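Local coordinates for protein DltD (PDB 7DXM), which probably acts as an O-acyltransferase-type enzyme of the dlt operon, working at the membrane in the D-alanylation of lipoteichoic acid, at residues 23-27 against 187-191; 38-44 against 97-101; 44-49 against 71-77; 127-131 against 176-180. All blocks are in the same frame, centred on the assembly; numbering follows the deposited sequence.

In the fold
Contacts 2 and 3 belong to the core of the chain. Their centres are about 12 Å apart, they share G44, and the backbone continues from a parallel strand pair (38-44 with 97-101) into the loop of contact 3, which holds S46 of a possible Ser-His-Asp triad beside a bound sulfate ion. Contacts 1 and 4 are peripheral and both use helix 170-194; their centres lie about 16 Å apart, and they touch where R25 NH2 comes 2.9 Å from S128 OG. Helix 25-33 is followed in the chain by strand 39-43; the nearest atoms of contacts 1 and 2 are about 8 Å apart. Contact 4 is centred about 26 Å from contact 3.

Contact 1 of 4, residues 23-27 against 187-191; sequences KSRKN and DSLFS
The carboxylate of D187 grips two successive backbone amides, those of R25 and K26. R25 N reaches D187 OD2 at 3.0 Å with an N-H...O angle of 159°, on the syn side of that oxygen and moderately out of the carboxylate plane. K26 N comes to D187 OD1 at 2.9 Å from above the same plane, in an equally straight bond. With CG anti to its own backbone N (chi1 -157°), D187 directs both oxygens at the start of helix 25-33.

This side of the contact is tightly bound. S24 occupies the N-cap position, and its OG accepts a bond from N27 N at 3.3 Å while donating to S191 OG at 2.9 Å. S191 OG in turn lies 2.8 Å from D187 OD1, so the two serines and the aspartate form a compact polar cluster, with S24 and S191 buried. R25 lays its CB against D187 OD2 at 3.5 Å and sends its guanidinium to a salt bridge with D124. The motif is an N-cap serine at a helix start whose first-turn amides, those of R25 and K26, are bound by an aspartate from another helix, 170-194; these N-H groups and the helix dipole would probably favour the charged form of D187.

On the solvent side the fit is loose. The K26 side chain starts toward helix 170-194, with CB 4.0 Å from S191 CB, then turns off at chi2 (78°), so that CD merely passes S188 OG at 3.7 Å and the ammonium end leads away.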
loop_
_atom_site.group_PDB
_atom_site.type_symbol
_atom_site.label_atom_id
_atom_site.label_comp_id
_atom_site.label_asym_id
_atom_site.label_seq_id
_atom_site.Cartn_x
_atom_site.Cartn_y
_atom_site.Cartn_z
ATOM N N LYS A 23 -8.897 3.626 -8.397
ATOM C CA LYS A 23 -8.613 4.661 -9.376
ATOM C C LYS A 23 -9.751 5.657 -9.522
ATOM O O LYS A 23 -9.770 6.435 -10.484
ATOM C CB LYS A 23 -8.283 4.030 -10.730
ATOM C CG LYS A 23 -9.189 2.896 -11.171
ATOM C CD LYS A 23 -8.528 2.093 -12.302
ATOM C CE LYS A 23 -9.466 1.039 -12.868
ATOM N NZ LYS A 23 -8.849 0.469 -14.072
ATOM N N SER A 24 -10.707 5.640 -8.597
ATOM C CA SER A 24 -11.794 6.613 -8.582
ATOM C C SER A 24 -11.294 7.852 -7.852
ATOM O O SER A 24 -11.148 7.835 -6.620
ATOM C CB SER A 24 -13.033 6.034 -7.905
ATOM O OG SER A 24 -14.021 7.030 -7.732
ATOM N N ARG A 25 -10.999 8.914 -8.607
ATOM C CA ARG A 25 -10.630 10.177 -7.973
ATOM C C ARG A 25 -11.774 10.714 -7.104
ATOM O O ARG A 25 -11.551 11.193 -5.985
ATOM C CB ARG A 25 -10.233 11.203 -9.041
ATOM C CG ARG A 25 -9.959 12.601 -8.492
ATOM C CD ARG A 25 -10.072 13.663 -9.571
ATOM N NE ARG A 25 -9.044 13.459 -10.577
ATOM C CZ ARG A 25 -7.916 14.143 -10.616
ATOM N NH1 ARG A 25 -7.697 15.089 -9.715
ATOM N NH2 ARG A 25 -7.020 13.881 -11.556
ATOM N N LYS A 26 -13.015 10.629 -7.590
ATOM C CA LYS A 26 -14.110 11.240 -6.853
ATOM C C LYS A 26 -14.220 10.625 -5.467
ATOM O O LYS A 26 -14.226 11.349 -4.468
ATOM C CB LYS A 26 -15.432 11.121 -7.625
ATOM C CG LYS A 26 -16.547 12.114 -7.115
ATOM C CD LYS A 26 -16.352 13.611 -7.644
ATOM C CE LYS A 26 -17.475 14.609 -7.226
ATOM N NZ LYS A 26 -17.960 14.416 -5.777
ATOM N N ASN A 27 -14.235 9.289 -5.379
ATOM C CA ASN A 27 -14.433 8.634 -4.085
ATOM C C ASN A 27 -13.363 9.045 -3.079
ATOM O O ASN A 27 -13.668 9.508 -1.966
ATOM C CB ASN A 27 -14.439 7.118 -4.253
ATOM C CG ASN A 27 -15.743 6.612 -4.807
ATOM O OD1 ASN A 27 -16.613 7.407 -5.148
ATOM N ND2 ASN A 27 -15.891 5.289 -4.911
ATOM N N ASP A 187 -14.260 10.712 -14.780
ATOM C CA ASP A 187 -14.291 10.222 -13.403
ATOM C C ASP A 187 -15.559 10.684 -12.706
ATOM O O ASP A 187 -16.336 9.875 -12.183
ATOM C CB ASP A 187 -13.053 10.721 -12.634
ATOM C CG ASP A 187 -12.696 9.850 -11.423
ATOM O OD1 ASP A 187 -13.438 9.851 -10.401
ATOM O OD2 ASP A 187 -11.650 9.160 -11.509
ATOM N N SER A 188 -15.785 11.998 -12.704
ATOM C CA SER A 188 -16.945 12.532 -12.005
ATOM C C SER A 188 -18.233 11.941 -12.545
ATOM O O SER A 188 -19.211 11.789 -11.798
ATOM C CB SER A 188 -16.972 14.047 -12.110
ATOM O OG SER A 188 -17.669 14.596 -11.007
ATOM N N LEU A 189 -18.242 11.577 -13.835
ATOM C CA LEU A 189 -19.436 11.026 -14.462
ATOM C C LEU A 189 -19.658 9.559 -14.109
ATOM O O LEU A 189 -20.798 9.135 -13.887
ATOM C CB LEU A 189 -19.341 11.195 -15.975
ATOM C CG LEU A 189 -20.519 10.640 -16.794
ATOM C CD1 LEU A 189 -21.841 11.262 -16.391
ATOM C CD2 LEU A 189 -20.285 10.837 -18.276
ATOM N N PHE A 190 -18.602 8.762 -14.068
ATOM C CA PHE A 190 -18.791 7.321 -13.974
ATOM C C PHE A 190 -18.567 6.752 -12.580
ATOM O O PHE A 190 -19.031 5.639 -12.302
ATOM C CB PHE A 190 -17.864 6.601 -14.950
ATOM C CG PHE A 190 -18.319 6.688 -16.369
ATOM C CD1 PHE A 190 -19.198 5.743 -16.883
ATOM C CD2 PHE A 190 -17.882 7.718 -17.195
ATOM C CE1 PHE A 190 -19.634 5.830 -18.200
ATOM C CE2 PHE A 190 -18.312 7.806 -18.501
ATOM C CZ PHE A 190 -19.188 6.866 -19.004
ATOM N N SER A 191 -17.871 7.457 -11.699
ATOM C CA SER A 191 -17.608 6.880 -10.386
ATOM C C SER A 191 -18.883 6.486 -9.656
ATOM O O SER A 191 -18.898 5.399 -9.061
ATOM C CB SER A 191 -16.733 7.843 -9.571
ATOM O OG SER A 191 -15.412 7.867 -10.106
#

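Contact 2 of 4, residues 38-44 against 97-101; sequences RFVPYFG and TAVYV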
loop_
_atom_site.group_PDB
_atom_site.type_symbol
_atom_site.label_atom_id
_atom_site.label_comp_id
_atom_site.label_asym_id
_atom_site.label_seq_id
_atom_site.Cartn_x
_atom_site.Cartn_y
_atom_site.Cartn_z
ATOM N N ARG A 38 -12.813 12.909 9.703
ATOM C CA ARG A 38 -11.425 12.805 9.252
ATOM C C ARG A 38 -11.134 11.398 8.751
ATOM O O ARG A 38 -11.208 10.442 9.520
ATOM C CB ARG A 38 -10.453 13.172 10.373
ATOM C CG ARG A 38 -9.000 12.825 10.100
ATOM C CD ARG A 38 -8.061 13.623 11.046
ATOM N NE ARG A 38 -6.666 13.166 11.039
ATOM C CZ ARG A 38 -6.142 12.336 11.941
ATOM N NH1 ARG A 38 -6.887 11.853 12.935
ATOM N NH2 ARG A 38 -4.874 11.972 11.839
ATOM N N PHE A 39 -10.805 11.265 7.470
ATOM C CA PHE A 39 -10.337 9.989 6.935
ATOM C C PHE A 39 -8.852 10.102 6.642
ATOM O O PHE A 39 -8.388 11.122 6.120
ATOM C CB PHE A 39 -11.089 9.568 5.662
ATOM C CG PHE A 39 -12.446 9.006 5.939
ATOM C CD1 PHE A 39 -12.616 7.659 6.193
ATOM C CD2 PHE A 39 -13.551 9.832 5.978
ATOM C CE1 PHE A 39 -13.861 7.142 6.467
ATOM C CE2 PHE A 39 -14.782 9.326 6.257
ATOM C CZ PHE A 39 -14.940 7.975 6.503
ATOM N N VAL A 40 -8.111 9.045 6.984
ATOM C CA VAL A 40 -6.671 9.017 6.821
ATOM C C VAL A 40 -6.341 7.883 5.827
ATOM O O VAL A 40 -6.916 6.811 5.934
ATOM C CB VAL A 40 -5.945 8.792 8.151
ATOM C CG1 VAL A 40 -4.514 8.241 7.944
ATOM C CG2 VAL A 40 -5.975 10.121 8.975
ATOM N N PRO A 41 -5.494 8.138 4.831
ATOM C CA PRO A 41 -5.286 7.110 3.799
ATOM C C PRO A 41 -4.292 6.051 4.256
ATOM O O PRO A 41 -3.256 6.353 4.860
ATOM C CB PRO A 41 -4.764 7.907 2.593
ATOM C CG PRO A 41 -4.240 9.166 3.161
ATOM C CD PRO A 41 -5.044 9.463 4.392
ATOM N N TYR A 42 -4.650 4.798 3.977
ATOM C CA TYR A 42 -3.902 3.598 4.344
ATOM C C TYR A 42 -3.555 2.904 3.034
ATOM O O TYR A 42 -4.395 2.198 2.464
ATOM C CB TYR A 42 -4.740 2.693 5.250
ATOM C CG TYR A 42 -4.758 3.094 6.732
ATOM C CD1 TYR A 42 -4.728 4.428 7.125
ATOM C CD2 TYR A 42 -4.803 2.122 7.742
ATOM C CE1 TYR A 42 -4.752 4.771 8.468
ATOM C CE2 TYR A 42 -4.832 2.463 9.063
ATOM C CZ TYR A 42 -4.800 3.781 9.432
ATOM O OH TYR A 42 -4.817 4.107 10.787
ATOM N N PHE A 43 -2.338 3.135 2.546
ATOM C CA PHE A 43 -1.861 2.563 1.297
ATOM C C PHE A 43 -1.271 1.174 1.523
ATOM O O PHE A 43 -0.322 1.016 2.300
ATOM C CB PHE A 43 -0.788 3.451 0.680
ATOM C CG PHE A 43 -1.241 4.823 0.357
ATOM C CD1 PHE A 43 -2.005 5.058 -0.762
ATOM C CD2 PHE A 43 -0.869 5.889 1.144
ATOM C CE1 PHE A 43 -2.406 6.363 -1.090
ATOM C CE2 PHE A 43 -1.263 7.172 0.848
ATOM C CZ PHE A 43 -2.030 7.418 -0.285
ATOM N N GLY A 44 -1.810 0.180 0.822
ATOM C CA GLY A 44 -1.195 -1.135 0.812
ATOM C C GLY A 44 -1.940 -1.970 -0.215
ATOM O O GLY A 44 -2.660 -1.435 -1.062
ATOM N N THR A 97 -1.286 13.120 6.885
ATOM C CA THR A 97 -0.698 11.973 7.569
ATOM C C THR A 97 -1.210 10.695 6.907
ATOM O O THR A 97 -2.371 10.612 6.510
ATOM C CB THR A 97 -0.957 11.995 9.146
ATOM O OG1 THR A 97 -2.267 12.491 9.448
ATOM C CG2 THR A 97 0.063 12.889 9.909
ATOM N N ALA A 98 -0.328 9.712 6.748
ATOM C CA ALA A 98 -0.628 8.567 5.903
ATOM C C ALA A 98 0.058 7.326 6.448
ATOM O O ALA A 98 1.138 7.413 7.051
ATOM C CB ALA A 98 -0.173 8.816 4.462
ATOM N N VAL A 99 -0.572 6.165 6.229
ATOM C CA VAL A 99 0.049 4.874 6.536
ATOM C C VAL A 99 0.431 4.226 5.218
ATOM O O VAL A 99 -0.348 4.258 4.267
ATOM C CB VAL A 99 -0.886 3.944 7.331
ATOM C CG1 VAL A 99 -0.234 2.602 7.571
ATOM C CG2 VAL A 99 -1.268 4.591 8.608
ATOM N N TYR A 100 1.616 3.641 5.152
ATOM C CA TYR A 100 2.043 3.005 3.909
ATOM C C TYR A 100 2.724 1.680 4.213
ATOM O O TYR A 100 3.866 1.666 4.679
ATOM C CB TYR A 100 2.973 3.910 3.120
ATOM C CG TYR A 100 3.222 3.413 1.715
ATOM C CD1 TYR A 100 4.136 2.396 1.461
ATOM C CD2 TYR A 100 2.542 3.972 0.633
ATOM C CE1 TYR A 100 4.369 1.958 0.170
ATOM C CE2 TYR A 100 2.766 3.543 -0.661
ATOM C CZ TYR A 100 3.689 2.535 -0.895
ATOM O OH TYR A 100 3.922 2.084 -2.184
ATOM N N VAL A 101 2.033 0.575 3.929
ATOM C CA VAL A 101 2.601 -0.756 4.104
ATOM C C VAL A 101 3.511 -1.037 2.919
ATOM O O VAL A 101 3.081 -0.964 1.763
ATOM C CB VAL A 101 1.509 -1.824 4.205
ATOM C CG1 VAL A 101 2.108 -3.097 4.730
ATOM C CG2 VAL A 101 0.362 -1.341 5.055
#
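Backbone hydrogen bonds join P41 and F43 to the neighbouring strand: V99 N donates to P41 O at 3.0 Å, F43 N to V99 O at 2.9 Å, and V101 N to F43 O at 2.9 Å. The first and last run nearly straight along the carbonyl direction. The two strands run parallel, with 14° between their directions.

Contacts of aromatic rings follow the two faces of the sheet. On one, V99 CG2 lies over the Y42 ring in a CH-pi contact, 3.7 Å from its centroid and 21° off the normal. Helix 351-365 packs on this face through V360 and V364. Helix 79-86 lies against the other, in keeping with the three-layer alpha/beta/alpha architecture of SGNH hydrolases; in the parallel sheet 97-101 is the central strand and 39-43 its neighbour. There F43 and Y100 meet obliquely, F43 CB against Y100 CD2. A98 CB approaches the edge of the F43 ring, 4.1 Å from F43 CE2.

Polar side chains contribute little between the strands. T97 OG1 sits 3.6 Å from R38 NH2, at the guanidinium edge, but R38 bonds instead to the carbonyls of V364 and N66.

Contact 3 of 4, residues 44-49 against 71-77; sequences GSSEWL and FIGQRGS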
loop_
_atom_site.group_PDB
_atom_site.type_symbol
_atom_site.label_atom_id
_atom_site.label_comp_id
_atom_site.label_asym_id
_atom_site.label_seq_id
_atom_site.Cartn_x
_atom_site.Cartn_y
_atom_site.Cartn_z
ATOM N N GLY A 44 -1.810 0.180 0.822
ATOM C CA GLY A 44 -1.195 -1.135 0.812
ATOM C C GLY A 44 -1.940 -1.970 -0.215
ATOM O O GLY A 44 -2.660 -1.435 -1.062
ATOM N N SER A 45 -1.763 -3.290 -0.152
ATOM C CA SER A 45 -2.256 -4.200 -1.177
ATOM C C SER A 45 -3.062 -5.125 -0.274
ATOM O O SER A 45 -3.504 -4.713 0.805
ATOM C CB SER A 45 -1.126 -5.075 -1.729
ATOM O OG SER A 45 -0.637 -5.974 -0.736
ATOM N N SER A 46 -3.236 -6.385 -0.693
ATOM C CA SER A 46 -4.298 -7.300 -0.285
ATOM C C SER A 46 -4.469 -7.394 1.221
ATOM O O SER A 46 -5.504 -7.907 1.669
ATOM C CB SER A 46 -4.063 -8.710 -0.855
ATOM O OG SER A 46 -2.685 -9.064 -0.946
ATOM N N GLU A 47 -3.477 -6.951 1.988
ATOM C CA GLU A 47 -3.515 -7.035 3.451
ATOM C C GLU A 47 -4.758 -6.445 4.119
ATOM O O GLU A 47 -5.158 -6.882 5.198
ATOM C CB GLU A 47 -2.257 -6.398 4.049
ATOM C CG GLU A 47 -1.037 -6.465 3.145
ATOM C CD GLU A 47 -0.626 -5.104 2.620
ATOM O OE1 GLU A 47 0.103 -5.051 1.606
ATOM O OE2 GLU A 47 -1.031 -4.086 3.220
ATOM N N TRP A 48 -5.360 -5.452 3.478
ATOM C CA TRP A 48 -6.537 -4.783 4.008
ATOM C C TRP A 48 -7.797 -5.625 3.901
ATOM O O TRP A 48 -8.801 -5.287 4.537
ATOM C CB TRP A 48 -6.758 -3.466 3.276
ATOM C CG TRP A 48 -5.613 -2.519 3.282
ATOM C CD1 TRP A 48 -5.154 -1.792 2.225
ATOM C CD2 TRP A 48 -4.796 -2.156 4.399
ATOM N NE1 TRP A 48 -4.098 -0.993 2.612
ATOM C CE2 TRP A 48 -3.863 -1.198 3.944
ATOM C CE3 TRP A 48 -4.769 -2.536 5.747
ATOM C CZ2 TRP A 48 -2.927 -0.624 4.781
ATOM C CZ3 TRP A 48 -3.832 -1.969 6.576
ATOM C CH2 TRP A 48 -2.922 -1.021 6.093
ATOM N N LEU A 49 -7.789 -6.692 3.107
ATOM C CA LEU A 49 -8.991 -7.501 2.985
ATOM C C LEU A 49 -9.144 -8.517 4.099
ATOM O O LEU A 49 -10.154 -9.233 4.113
ATOM C CB LEU A 49 -9.000 -8.249 1.661
ATOM C CG LEU A 49 -9.012 -7.304 0.487
ATOM C CD1 LEU A 49 -8.757 -8.091 -0.775
ATOM C CD2 LEU A 49 -10.355 -6.634 0.470
ATOM N N PHE A 71 -9.010 2.874 2.934
ATOM C CA PHE A 71 -8.023 1.933 2.420
ATOM C C PHE A 71 -7.835 2.062 0.914
ATOM O O PHE A 71 -8.787 2.246 0.156
ATOM C CB PHE A 71 -8.406 0.511 2.807
ATOM C CG PHE A 71 -8.365 0.272 4.300
ATOM C CD1 PHE A 71 -7.162 0.025 4.951
ATOM C CD2 PHE A 71 -9.527 0.327 5.069
ATOM C CE1 PHE A 71 -7.120 -0.203 6.329
ATOM C CE2 PHE A 71 -9.490 0.106 6.447
ATOM C CZ PHE A 71 -8.280 -0.162 7.072
ATOM N N ILE A 72 -6.579 1.991 0.491
ATOM C CA ILE A 72 -6.187 2.249 -0.884
ATOM C C ILE A 72 -5.164 1.183 -1.271
ATOM O O ILE A 72 -4.012 1.220 -0.812
ATOM C CB ILE A 72 -5.605 3.656 -1.046
ATOM C CG1 ILE A 72 -6.640 4.699 -0.595
ATOM C CG2 ILE A 72 -5.152 3.867 -2.459
ATOM C CD1 ILE A 72 -6.143 6.098 -0.638
ATOM N N GLY A 73 -5.586 0.223 -2.091
ATOM C CA GLY A 73 -4.750 -0.908 -2.432
ATOM C C GLY A 73 -5.525 -2.187 -2.655
ATOM O O GLY A 73 -6.690 -2.313 -2.285
ATOM N N GLN A 74 -4.841 -3.150 -3.241
ATOM C CA GLN A 74 -5.379 -4.417 -3.713
ATOM C C GLN A 74 -4.191 -5.187 -4.272
ATOM O O GLN A 74 -3.126 -4.612 -4.541
ATOM C CB GLN A 74 -6.451 -4.249 -4.790
ATOM C CG GLN A 74 -7.105 -5.536 -5.199
ATOM C CD GLN A 74 -8.187 -5.878 -4.231
ATOM O OE1 GLN A 74 -8.330 -7.030 -3.797
ATOM N NE2 GLN A 74 -8.982 -4.862 -3.869
ATOM N N ARG A 75 -4.391 -6.490 -4.465
ATOM C CA ARG A 75 -3.291 -7.352 -4.847
ATOM C C ARG A 75 -2.628 -6.833 -6.114
ATOM O O ARG A 75 -3.292 -6.547 -7.109
ATOM C CB ARG A 75 -3.813 -8.784 -5.029
ATOM C CG ARG A 75 -2.862 -9.667 -5.764
ATOM C CD ARG A 75 -2.611 -10.991 -5.100
ATOM N NE ARG A 75 -1.632 -11.702 -5.917
ATOM C CZ ARG A 75 -1.528 -13.025 -6.004
ATOM N NH1 ARG A 75 -2.345 -13.805 -5.304
ATOM N NH2 ARG A 75 -0.615 -13.570 -6.809
ATOM N N GLY A 76 -1.334 -6.611 -6.047
ATOM C CA GLY A 76 -0.648 -6.065 -7.186
ATOM C C GLY A 76 -0.502 -4.561 -7.226
ATOM O O GLY A 76 0.124 -4.053 -8.164
ATOM N N SER A 77 -1.039 -3.824 -6.248
ATOM C CA SER A 77 -0.884 -2.362 -6.234
ATOM C C SER A 77 0.399 -1.956 -5.497
ATOM O O SER A 77 0.376 -1.485 -4.354
ATOM C CB SER A 77 -2.110 -1.712 -5.607
ATOM O OG SER A 77 -2.231 -2.083 -4.253
#
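Backbone of the two segments is joined at the end of strand 68-72, G44 N donating to I72 O at 2.9 Å (161°), and stays close through S45 and Q74, whose CA atoms are 4.0 Å apart, beyond which come the short 3-10 segment 46-49 and the type II turn from Q74 to S77. At G73 the backbone takes up angles suited to glycine.

W48 carries most of the side-chain packing. F71 CD1 and CE1 lie over one face of the indole, offset toward its rim, with the F71 ring turned 48° against the five-membered ring of W48 in an oblique pairing; E47 OE2 stands above the centre of the opposite face. E47 OE1 is gripped twice from one side of its plane, by S45 N at 3.1 Å and S45 OG at 2.6 Å, which probably helps to hold the loop just ahead of S46. In the facing turn, S77 OG, set between the backbone N and the carbonyl carbon (chi1 64°), bonds in the carbonyl plane to a lone pair of Q74 O at 2.7 Å, and S77 N bonds to the same oxygen.

S46 CB lies 4.2 Å from R75 CB, while S46 OG bonds to H347 NE2. A sulfate about 3 Å from the S46 side chain, probably from the crystallisation liquor, may mark a pocket. S46, H347 and D344 have the geometry of a Ser-His-Asp triad, which would make S46 a candidate nucleophile.

Contact 4 of 4, residues 127-131 against 176-180; sequences SSFLS and IQFMA
S127 OG donates back to the carbonyl of D124 in its own helix, with N123 O a weaker partner, and the same oxygen rests against A180 of the facing helix, 3.3 Å from A180 CA. Its chi1 of 75° sets OG between the backbone N and the carbonyl carbon, where it can keep its bond to the preceding turn and still touch A180 CA and CB. The S127 CB is close too, 3.6 Å from A180 CA, and the backbones approach most nearly here, with the CA atoms of S127 and A180 4.9 Å apart.

One turn along, I176 fills the next position. Its CG2 branch, anti to the backbone N, points into the other helix and touches L130 CB at 3.5 Å and S131 N at 3.8 Å, with S127 O also alongside. S131 OG lies across both partners, 3.8 Å from I176 CG2 and 3.9 Å from A180 CB. No hydrogen bond links the two segments, so the join rests on van der Waals contact alone. M155 and V162 flank L130, while the end of M179 leads away from the interface.

The axes of segments 127-131 and 176-180 come within 8.7 Å at an angle of 144°, an approach that the small S127 and A180 probably permit. This is a roughly antiparallel helix pair in the helical part that follows strand 97-101 and precedes strand 287-292 in the chain.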
loop_
_atom_site.group_PDB
_atom_site.type_symbol
_atom_site.label_atom_id
_atom_site.label_comp_id
_atom_site.label_asym_id
_atom_site.label_seq_id
_atom_site.Cartn_x
_atom_site.Cartn_y
_atom_site.Cartn_z
ATOM N N SER A 127 -2.638 11.667 -17.322
ATOM C CA SER A 127 -2.788 13.098 -17.588
ATOM C C SER A 127 -2.449 13.936 -16.359
ATOM O O SER A 127 -1.809 14.986 -16.473
ATOM C CB SER A 127 -4.209 13.398 -18.042
ATOM O OG SER A 127 -5.093 13.345 -16.914
ATOM N N SER A 128 -2.883 13.515 -15.176
ATOM C CA SER A 128 -2.423 14.209 -13.983
ATOM C C SER A 128 -0.906 14.242 -13.959
ATOM O O SER A 128 -0.301 15.299 -13.760
ATOM C CB SER A 128 -2.972 13.540 -12.721
ATOM O OG SER A 128 -4.384 13.674 -12.660
ATOM N N PHE A 129 -0.292 13.076 -14.127
ATOM C CA PHE A 129 1.162 12.947 -14.090
ATOM C C PHE A 129 1.900 13.889 -15.038
ATOM O O PHE A 129 2.859 14.552 -14.644
ATOM C CB PHE A 129 1.574 11.500 -14.373
ATOM C CG PHE A 129 3.052 11.317 -14.572
ATOM C CD1 PHE A 129 3.944 11.609 -13.554
ATOM C CD2 PHE A 129 3.549 10.854 -15.778
ATOM C CE1 PHE A 129 5.303 11.443 -13.734
ATOM C CE2 PHE A 129 4.908 10.685 -15.967
ATOM C CZ PHE A 129 5.787 10.980 -14.942
ATOM N N LEU A 130 1.453 13.937 -16.286
ATOM C CA LEU A 130 2.087 14.779 -17.294
ATOM C C LEU A 130 1.790 16.246 -17.027
ATOM O O LEU A 130 2.631 17.110 -17.291
ATOM C CB LEU A 130 1.629 14.354 -18.694
ATOM C CG LEU A 130 2.095 12.962 -19.166
ATOM C CD1 LEU A 130 1.265 12.428 -20.330
ATOM C CD2 LEU A 130 3.571 12.966 -19.518
ATOM N N SER A 131 0.627 16.536 -16.451
ATOM C CA SER A 131 0.275 17.914 -16.162
ATOM C C SER A 131 1.270 18.561 -15.197
ATOM O O SER A 131 1.619 19.737 -15.353
ATOM C CB SER A 131 -1.153 17.954 -15.625
ATOM O OG SER A 131 -2.050 18.210 -16.698
ATOM N N ILE A 176 -2.209 17.979 -23.108
ATOM C CA ILE A 176 -2.248 17.193 -21.881
ATOM C C ILE A 176 -3.215 17.810 -20.873
ATOM O O ILE A 176 -3.923 17.081 -20.162
ATOM C CB ILE A 176 -0.847 17.037 -21.275
ATOM C CG1 ILE A 176 0.006 16.105 -22.130
ATOM C CG2 ILE A 176 -0.931 16.466 -19.901
ATOM C CD1 ILE A 176 1.401 16.592 -22.334
ATOM N N GLN A 177 -3.306 19.156 -20.810
ATOM C CA GLN A 177 -4.282 19.738 -19.881
ATOM C C GLN A 177 -5.712 19.517 -20.390
ATOM O O GLN A 177 -6.646 19.358 -19.596
ATOM C CB GLN A 177 -4.009 21.227 -19.628
ATOM C CG GLN A 177 -3.586 22.135 -20.800
ATOM C CD GLN A 177 -3.515 23.662 -20.406
ATOM O OE1 GLN A 177 -4.443 24.192 -19.746
ATOM N NE2 GLN A 177 -2.384 24.345 -20.770
ATOM N N PHE A 178 -5.889 19.422 -21.713
ATOM C CA PHE A 178 -7.216 19.143 -22.251
ATOM C C PHE A 178 -7.653 17.723 -21.910
ATOM O O PHE A 178 -8.807 17.478 -21.500
ATOM C CB PHE A 178 -7.195 19.346 -23.748
ATOM C CG PHE A 178 -8.549 19.366 -24.362
ATOM C CD1 PHE A 178 -9.330 20.501 -24.278
ATOM C CD2 PHE A 178 -9.023 18.267 -25.065
ATOM C CE1 PHE A 178 -10.583 20.552 -24.863
ATOM C CE2 PHE A 178 -10.274 18.305 -25.664
ATOM C CZ PHE A 178 -11.061 19.458 -25.559
ATOM N N MET A 179 -6.736 16.766 -22.083
ATOM C CA MET A 179 -7.056 15.393 -21.718
ATOM C C MET A 179 -7.204 15.244 -20.207
ATOM O O MET A 179 -8.052 14.486 -19.734
ATOM C CB MET A 179 -6.001 14.449 -22.280
ATOM C CG MET A 179 -6.081 14.297 -23.803
ATOM S SD MET A 179 -7.708 14.576 -24.557
ATOM C CE MET A 179 -8.691 13.228 -23.894
ATOM N N ALA A 180 -6.408 15.975 -19.434
ATOM C CA ALA A 180 -6.643 16.028 -18.002
ATOM C C ALA A 180 -8.090 16.366 -17.719
ATOM O O ALA A 180 -8.802 15.604 -17.052
ATOM C CB ALA A 180 -5.735 17.062 -17.347
#